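Local structure of 6-phosphogluconate dehydrogenase (Decarboxylating) (Geobacter metallireducens, 4E21) at residues G115-H118 / R124-D127; Q120-R125 / A205-K210; A222-G227 / W278-S283. The protein probably catalyses the NADP-dependent oxidative decarboxylation of 6-phosphogluconate in the pentose phosphate pathway. One frame throughout, in Å; residues are numbered along the deposited sequence.

From the N terminus, interaction 1 comes first, closing a short local loop in which the segment after strand 110-113 is tied back to the helix it leads into, 119-130. Interaction 2 starts on that same helix, shares R124 and R125 with interaction 1, and closes a much longer excursion of the chain, bringing the nucleotide-binding domain against the start of helix 205-232. The two overlap in sequence and touch in space, their centres about 5 Å apart. Interaction 3 follows in series, closing the excursion from helix 205-232 to helix 278-289 of the C-terminal region. Its centre lies about 29 Å from that of interaction 2, but both contacts use the long helix, which links them.

Interaction 1 (G115-H118 / R124-D127); sequences GNSH and RRAD
R125 lays the NH1 end of its guanidinium against the side chain of S117, with OG at the edge of the group near its plane and CB, 3.7 Å from NH1, also at that edge. The R125 NH1 nitrogen donates to S117 OG at 3.1 Å, but the N-H...O angle of 132° makes this a weak, bent bond. The gap between helix and loop is spanned by an arginine stretched out from CG to NE (chi2 168°, chi3 -172°), which carries the charged head away from helix 119-130 and across to the loop, S117 CA lying 10.7 Å from R125 CA. This is the strand-to-helix junction of a Rossmann-type nucleotide-binding domain: the loop 115-118 leaves strand 110-113, and H118 occupies the N-cap position of the helix that carries R125. Both touching residues are buried, and their stronger polar partners lie beyond the pair. The S117 hydroxyl is hydrogen-bonded to D113, at the end of the strand, while R125 forms a salt bridge through NE with D95. The guanidinium thus has two acidic residues nearby, D113 being a long, weak partner of NH1, and the two carboxylates probably offset the buried positive charge. V94 and L98 of helix 94-101, together with Y136 of strand 135-142, pack against the arginine.

Interaction 2 (Q120-R125 / A205-K210); sequences QDDIRR and AGHFVK
The imidazole of H207 receives the carboxylate of D122 at its edge, OD2 lying near the ring plane beside ND1, while the carboxylate plane is turned 37° from that of the ring. On helix 119-130 itself, one face of the R125 guanidinium is met off-centre by D121 CB. Across the helices, H207 ND1 donates to D122 OD2 at 2.5 Å with an N-H...O angle of 139°; so short a length is doubtful in detail, though the pairing is clear. The second oxygen, D122 OD1, lies 3.5 Å from H207 CE1, while OD2 sits towards the CG side of ND1, 3.2 Å from H207 CG. The histidine CG stands opposite its carbonyl carbon (chi1 -77°), and from there the ring reaches across at about a right angle to the aspartate side chain. Here the nucleotide-binding domain meets the first turns of the long helix 205-232, which runs on into the helical C-terminal region, and the pair is buried at that junction. H207 is held from other sides as well: its backbone N is hydrogen-bonded to the D138 carboxylate and its NE2, weakly, to the V139 carbonyl, both on strand 135-142. Replacing D122 with an alanine is likely to leave H207 ND1 without its carboxylate mate and the ring, held weakly through NE2, freer to turn about CB-CG. Elsewhere on the same two helices, Y258 of the second subunit packs against I123 and A205 and meets the F208 ring.

Interaction 3 (A222-G227 / W278-S283); sequences AAYAEG and WLLDLS
The ring of Y224 is directed from helix 205-232 at the first turn of helix 278-289, touching it through its far end. Y224 CE2 rests 4.0 Å from L279 CB, while Y224 CZ and OH come within 4.1 and 4.0 Å of L280 CB, the two methylenes approaching the ring obliquely. CG anti to the carbonyl carbon (chi1 -74°) sends the tyrosine ring across to these two CB atoms. L279 has a similar first torsion, whereas L280 differs: its CG lies opposite the backbone N (chi1 178°), which leaves CB as the part closest to Y224. The L280 side chain also packs on T266 and W269 of helix 262-269. This is helix-to-helix packing within the largely helical C-terminal domain. Y224 is buried, and its hydroxyl is satisfied: it is hydrogen-bonded to the I275 carbonyl and to S277 OG, just before the second helix. Within that helix, S283 OG donates to L279 O at 3.2 Å, joining S283 N on the same oxygen from the opposite face of its plane. Other subunits add to the setting, L220 of the second packing on Y224 and M347 of the third on L279 and S283.

Interaction 1 (G115-H118 / R124-D127)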
# COMPACT_ATOMS: atom_id res chain seq x y z
N GLY B 115 -28.28 10.48 -9.49
CA GLY B 115 -27.90 9.48 -8.50
C GLY B 115 -26.50 8.95 -8.74
O GLY B 115 -25.71 9.54 -9.48
N ASN B 116 -26.20 7.83 -8.10
CA ASN B 116 -24.89 7.19 -8.19
C ASN B 116 -24.83 6.11 -9.26
O ASN B 116 -24.68 4.93 -8.96
CB ASN B 116 -24.54 6.59 -6.83
CG ASN B 116 -24.49 7.65 -5.75
OD1 ASN B 116 -23.69 8.59 -5.84
ND2 ASN B 116 -25.33 7.51 -4.72
N SER B 117 -24.97 6.51 -10.51
CA SER B 117 -24.85 5.60 -11.63
C SER B 117 -23.40 5.55 -12.06
O SER B 117 -22.67 6.53 -11.87
CB SER B 117 -25.73 6.07 -12.79
OG SER B 117 -27.09 5.71 -12.57
N HIS B 118 -22.98 4.42 -12.62
CA HIS B 118 -21.65 4.33 -13.20
C HIS B 118 -21.64 4.98 -14.59
O HIS B 118 -22.52 4.74 -15.41
CB HIS B 118 -21.20 2.87 -13.28
CG HIS B 118 -19.78 2.73 -13.76
ND1 HIS B 118 -19.46 2.55 -15.09
CD2 HIS B 118 -18.61 2.78 -13.09
CE1 HIS B 118 -18.15 2.47 -15.21
NE2 HIS B 118 -17.60 2.62 -14.01
N ARG B 124 -24.35 4.66 -22.42
CA ARG B 124 -25.31 3.83 -23.13
C ARG B 124 -26.69 4.48 -23.09
O ARG B 124 -27.35 4.65 -24.12
CB ARG B 124 -25.37 2.43 -22.53
CG ARG B 124 -26.67 1.73 -22.87
CD ARG B 124 -26.77 0.35 -22.28
NE ARG B 124 -26.66 0.34 -20.82
CZ ARG B 124 -27.69 0.43 -20.00
NH1 ARG B 124 -28.93 0.56 -20.45
NH2 ARG B 124 -27.49 0.39 -18.70
N ARG B 125 -27.12 4.85 -21.89
CA ARG B 125 -28.43 5.46 -21.70
C ARG B 125 -28.58 6.73 -22.54
O ARG B 125 -29.65 6.97 -23.10
CB ARG B 125 -28.67 5.77 -20.23
CG ARG B 125 -28.99 4.54 -19.41
CD ARG B 125 -28.95 4.83 -17.93
NE ARG B 125 -29.06 3.60 -17.16
CZ ARG B 125 -28.60 3.42 -15.92
NH1 ARG B 125 -27.96 4.39 -15.27
NH2 ARG B 125 -28.78 2.25 -15.33
N ALA B 126 -27.53 7.54 -22.63
CA ALA B 126 -27.65 8.81 -23.35
C ALA B 126 -27.94 8.53 -24.81
O ALA B 126 -28.68 9.27 -25.45
CB ALA B 126 -26.40 9.67 -23.20
N ASP B 127 -27.34 7.46 -25.32
CA ASP B 127 -27.49 7.05 -26.72
C ASP B 127 -28.89 6.55 -27.03
O ASP B 127 -29.47 6.87 -28.07
CB ASP B 127 -26.51 5.95 -27.05
CG ASP B 127 -25.23 6.49 -27.60
OD1 ASP B 127 -25.31 7.52 -28.31
OD2 ASP B 127 -24.16 5.89 -27.32

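Interaction 2 (Q120-R125 / A205-K210)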
# COMPACT_ATOMS: atom_id res chain seq x y z
N GLN B 120 -20.26 4.55 -17.41
CA GLN B 120 -20.43 3.74 -18.62
C GLN B 120 -21.92 3.49 -18.95
O GLN B 120 -22.30 3.39 -20.13
CB GLN B 120 -19.62 2.45 -18.57
CG GLN B 120 -18.14 2.68 -18.88
CD GLN B 120 -17.19 1.58 -18.35
OE1 GLN B 120 -17.57 0.42 -18.20
NE2 GLN B 120 -15.94 1.96 -18.10
N ASP B 121 -22.75 3.43 -17.91
CA ASP B 121 -24.19 3.33 -18.09
C ASP B 121 -24.80 4.64 -18.61
O ASP B 121 -25.77 4.60 -19.36
CB ASP B 121 -24.90 2.92 -16.80
CG ASP B 121 -24.57 1.50 -16.36
OD1 ASP B 121 -24.52 0.59 -17.22
OD2 ASP B 121 -24.38 1.29 -15.15
N ASP B 122 -24.27 5.80 -18.21
CA ASP B 122 -24.75 7.07 -18.76
C ASP B 122 -24.49 7.15 -20.26
O ASP B 122 -25.32 7.66 -21.03
CB ASP B 122 -24.06 8.25 -18.10
CG ASP B 122 -24.30 8.33 -16.61
OD1 ASP B 122 -25.46 8.14 -16.16
OD2 ASP B 122 -23.32 8.58 -15.89
N ILE B 123 -23.32 6.68 -20.67
CA ILE B 123 -22.97 6.66 -22.07
C ILE B 123 -23.99 5.86 -22.90
O ILE B 123 -24.46 6.32 -23.95
CB ILE B 123 -21.56 6.15 -22.32
CG1 ILE B 123 -20.53 7.15 -21.76
CG2 ILE B 123 -21.33 5.95 -23.81
CD1 ILE B 123 -19.12 6.62 -21.76
N ARG B 124 -24.35 4.66 -22.42
CA ARG B 124 -25.31 3.83 -23.13
C ARG B 124 -26.69 4.48 -23.09
O ARG B 124 -27.35 4.65 -24.12
CB ARG B 124 -25.37 2.43 -22.53
CG ARG B 124 -26.67 1.73 -22.87
CD ARG B 124 -26.77 0.35 -22.28
NE ARG B 124 -26.66 0.34 -20.82
CZ ARG B 124 -27.69 0.43 -20.00
NH1 ARG B 124 -28.93 0.56 -20.45
NH2 ARG B 124 -27.49 0.39 -18.70
N ARG B 125 -27.12 4.85 -21.89
CA ARG B 125 -28.43 5.46 -21.70
C ARG B 125 -28.58 6.73 -22.54
O ARG B 125 -29.65 6.97 -23.10
CB ARG B 125 -28.67 5.77 -20.23
CG ARG B 125 -28.99 4.54 -19.41
CD ARG B 125 -28.95 4.83 -17.93
NE ARG B 125 -29.06 3.60 -17.16
CZ ARG B 125 -28.60 3.42 -15.92
NH1 ARG B 125 -27.96 4.39 -15.27
NH2 ARG B 125 -28.78 2.25 -15.33
N ALA B 205 -19.45 12.29 -18.08
CA ALA B 205 -18.33 13.04 -17.52
C ALA B 205 -18.60 13.52 -16.09
O ALA B 205 -17.68 13.56 -15.26
CB ALA B 205 -17.95 14.21 -18.42
N GLY B 206 -19.86 13.88 -15.82
CA GLY B 206 -20.26 14.31 -14.50
C GLY B 206 -20.11 13.17 -13.49
O GLY B 206 -19.54 13.36 -12.42
N HIS B 207 -20.62 11.99 -13.84
CA HIS B 207 -20.51 10.83 -12.96
C HIS B 207 -19.07 10.32 -12.91
O HIS B 207 -18.66 9.78 -11.90
CB HIS B 207 -21.45 9.69 -13.38
CG HIS B 207 -22.88 9.92 -12.99
ND1 HIS B 207 -23.93 9.29 -13.61
CD2 HIS B 207 -23.42 10.72 -12.05
CE1 HIS B 207 -25.06 9.68 -13.06
NE2 HIS B 207 -24.79 10.56 -12.11
N PHE B 208 -18.31 10.50 -13.99
CA PHE B 208 -16.90 10.11 -13.97
C PHE B 208 -16.15 10.95 -12.93
O PHE B 208 -15.40 10.43 -12.10
CB PHE B 208 -16.26 10.28 -15.34
CG PHE B 208 -14.87 9.68 -15.44
CD1 PHE B 208 -13.78 10.32 -14.84
CD2 PHE B 208 -14.66 8.50 -16.13
CE1 PHE B 208 -12.50 9.77 -14.92
CE2 PHE B 208 -13.37 7.95 -16.21
CZ PHE B 208 -12.29 8.59 -15.60
N VAL B 209 -16.36 12.26 -12.96
CA VAL B 209 -15.69 13.13 -12.01
C VAL B 209 -16.20 12.93 -10.59
O VAL B 209 -15.43 13.01 -9.64
CB VAL B 209 -15.75 14.60 -12.44
CG1 VAL B 209 -15.17 15.50 -11.34
CG2 VAL B 209 -14.98 14.79 -13.76
N LYS B 210 -17.50 12.67 -10.42
CA LYS B 210 -18.03 12.46 -9.07
C LYS B 210 -17.45 11.18 -8.45
O LYS B 210 -17.17 11.12 -7.25
CB LYS B 210 -19.57 12.40 -9.10
CG LYS B 210 -20.20 11.68 -7.92
CD LYS B 210 -20.21 12.54 -6.69
CE LYS B 210 -20.53 11.73 -5.44
NZ LYS B 210 -21.87 11.11 -5.53

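Interaction 3 (A222-G227 / W278-S283)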
# COMPACT_ATOMS: atom_id res chain seq x y z
N ALA B 222 -9.14 7.92 5.10
CA ALA B 222 -8.11 6.97 5.50
C ALA B 222 -6.83 7.65 6.05
O ALA B 222 -6.23 7.14 7.00
CB ALA B 222 -7.76 6.03 4.35
N ALA B 223 -6.41 8.77 5.48
CA ALA B 223 -5.24 9.47 6.00
C ALA B 223 -5.48 9.99 7.43
O ALA B 223 -4.64 9.82 8.33
CB ALA B 223 -4.83 10.62 5.08
N TYR B 224 -6.63 10.63 7.64
CA TYR B 224 -6.96 11.13 8.96
C TYR B 224 -7.09 9.99 9.96
O TYR B 224 -6.55 10.04 11.08
CB TYR B 224 -8.26 11.94 8.94
CG TYR B 224 -8.15 13.32 8.31
CD1 TYR B 224 -7.35 14.29 8.89
CD2 TYR B 224 -8.85 13.65 7.17
CE1 TYR B 224 -7.25 15.55 8.34
CE2 TYR B 224 -8.77 14.91 6.61
CZ TYR B 224 -7.96 15.86 7.20
OH TYR B 224 -7.86 17.14 6.66
N ALA B 225 -7.81 8.95 9.55
CA ALA B 225 -8.13 7.83 10.41
C ALA B 225 -6.85 7.12 10.86
O ALA B 225 -6.69 6.84 12.04
CB ALA B 225 -9.10 6.85 9.69
N GLU B 226 -5.95 6.84 9.92
CA GLU B 226 -4.70 6.14 10.22
C GLU B 226 -3.84 6.98 11.17
O GLU B 226 -3.25 6.45 12.11
CB GLU B 226 -3.89 5.84 8.94
CG GLU B 226 -4.31 4.57 8.19
CD GLU B 226 -3.45 4.30 6.93
OE1 GLU B 226 -2.39 4.98 6.74
OE2 GLU B 226 -3.83 3.42 6.13
N GLY B 227 -3.78 8.29 10.92
CA GLY B 227 -2.97 9.18 11.73
C GLY B 227 -3.53 9.30 13.13
O GLY B 227 -2.78 9.22 14.11
N TRP B 278 -12.96 19.99 5.48
CA TRP B 278 -14.31 19.69 5.90
C TRP B 278 -14.31 18.37 6.65
O TRP B 278 -14.90 18.26 7.73
CB TRP B 278 -15.24 19.66 4.68
CG TRP B 278 -16.60 19.14 4.94
CD1 TRP B 278 -17.14 17.97 4.45
CD2 TRP B 278 -17.63 19.76 5.72
NE1 TRP B 278 -18.44 17.82 4.90
CE2 TRP B 278 -18.76 18.91 5.68
CE3 TRP B 278 -17.71 20.94 6.46
CZ2 TRP B 278 -19.94 19.21 6.34
CZ3 TRP B 278 -18.89 21.24 7.12
CH2 TRP B 278 -19.99 20.38 7.06
N LEU B 279 -13.60 17.39 6.11
CA LEU B 279 -13.47 16.10 6.79
C LEU B 279 -12.88 16.21 8.22
O LEU B 279 -13.31 15.47 9.12
CB LEU B 279 -12.69 15.11 5.92
CG LEU B 279 -13.54 14.62 4.73
CD1 LEU B 279 -12.67 13.98 3.64
CD2 LEU B 279 -14.64 13.67 5.21
N LEU B 280 -11.94 17.13 8.43
CA LEU B 280 -11.38 17.36 9.77
C LEU B 280 -12.46 17.92 10.68
O LEU B 280 -12.63 17.46 11.81
CB LEU B 280 -10.16 18.28 9.74
CG LEU B 280 -9.52 18.64 11.10
CD1 LEU B 280 -8.86 17.43 11.74
CD2 LEU B 280 -8.51 19.74 10.94
N ASP B 281 -13.17 18.93 10.17
CA ASP B 281 -14.28 19.55 10.90
C ASP B 281 -15.24 18.48 11.39
O ASP B 281 -15.74 18.57 12.50
CB ASP B 281 -15.04 20.55 10.02
CG ASP B 281 -14.23 21.79 9.72
OD1 ASP B 281 -13.11 21.92 10.28
OD2 ASP B 281 -14.68 22.65 8.93
N LEU B 282 -15.48 17.48 10.55
CA LEU B 282 -16.39 16.38 10.89
C LEU B 282 -15.78 15.44 11.92
O LEU B 282 -16.46 14.97 12.82
CB LEU B 282 -16.77 15.59 9.64
CG LEU B 282 -17.58 16.35 8.57
CD1 LEU B 282 -18.02 15.44 7.38
CD2 LEU B 282 -18.80 17.03 9.20
N SER B 283 -14.49 15.14 11.75
CA SER B 283 -13.78 14.30 12.70
C SER B 283 -13.79 14.94 14.07
O SER B 283 -14.00 14.26 15.07
CB SER B 283 -12.32 14.09 12.27
OG SER B 283 -12.28 13.25 11.13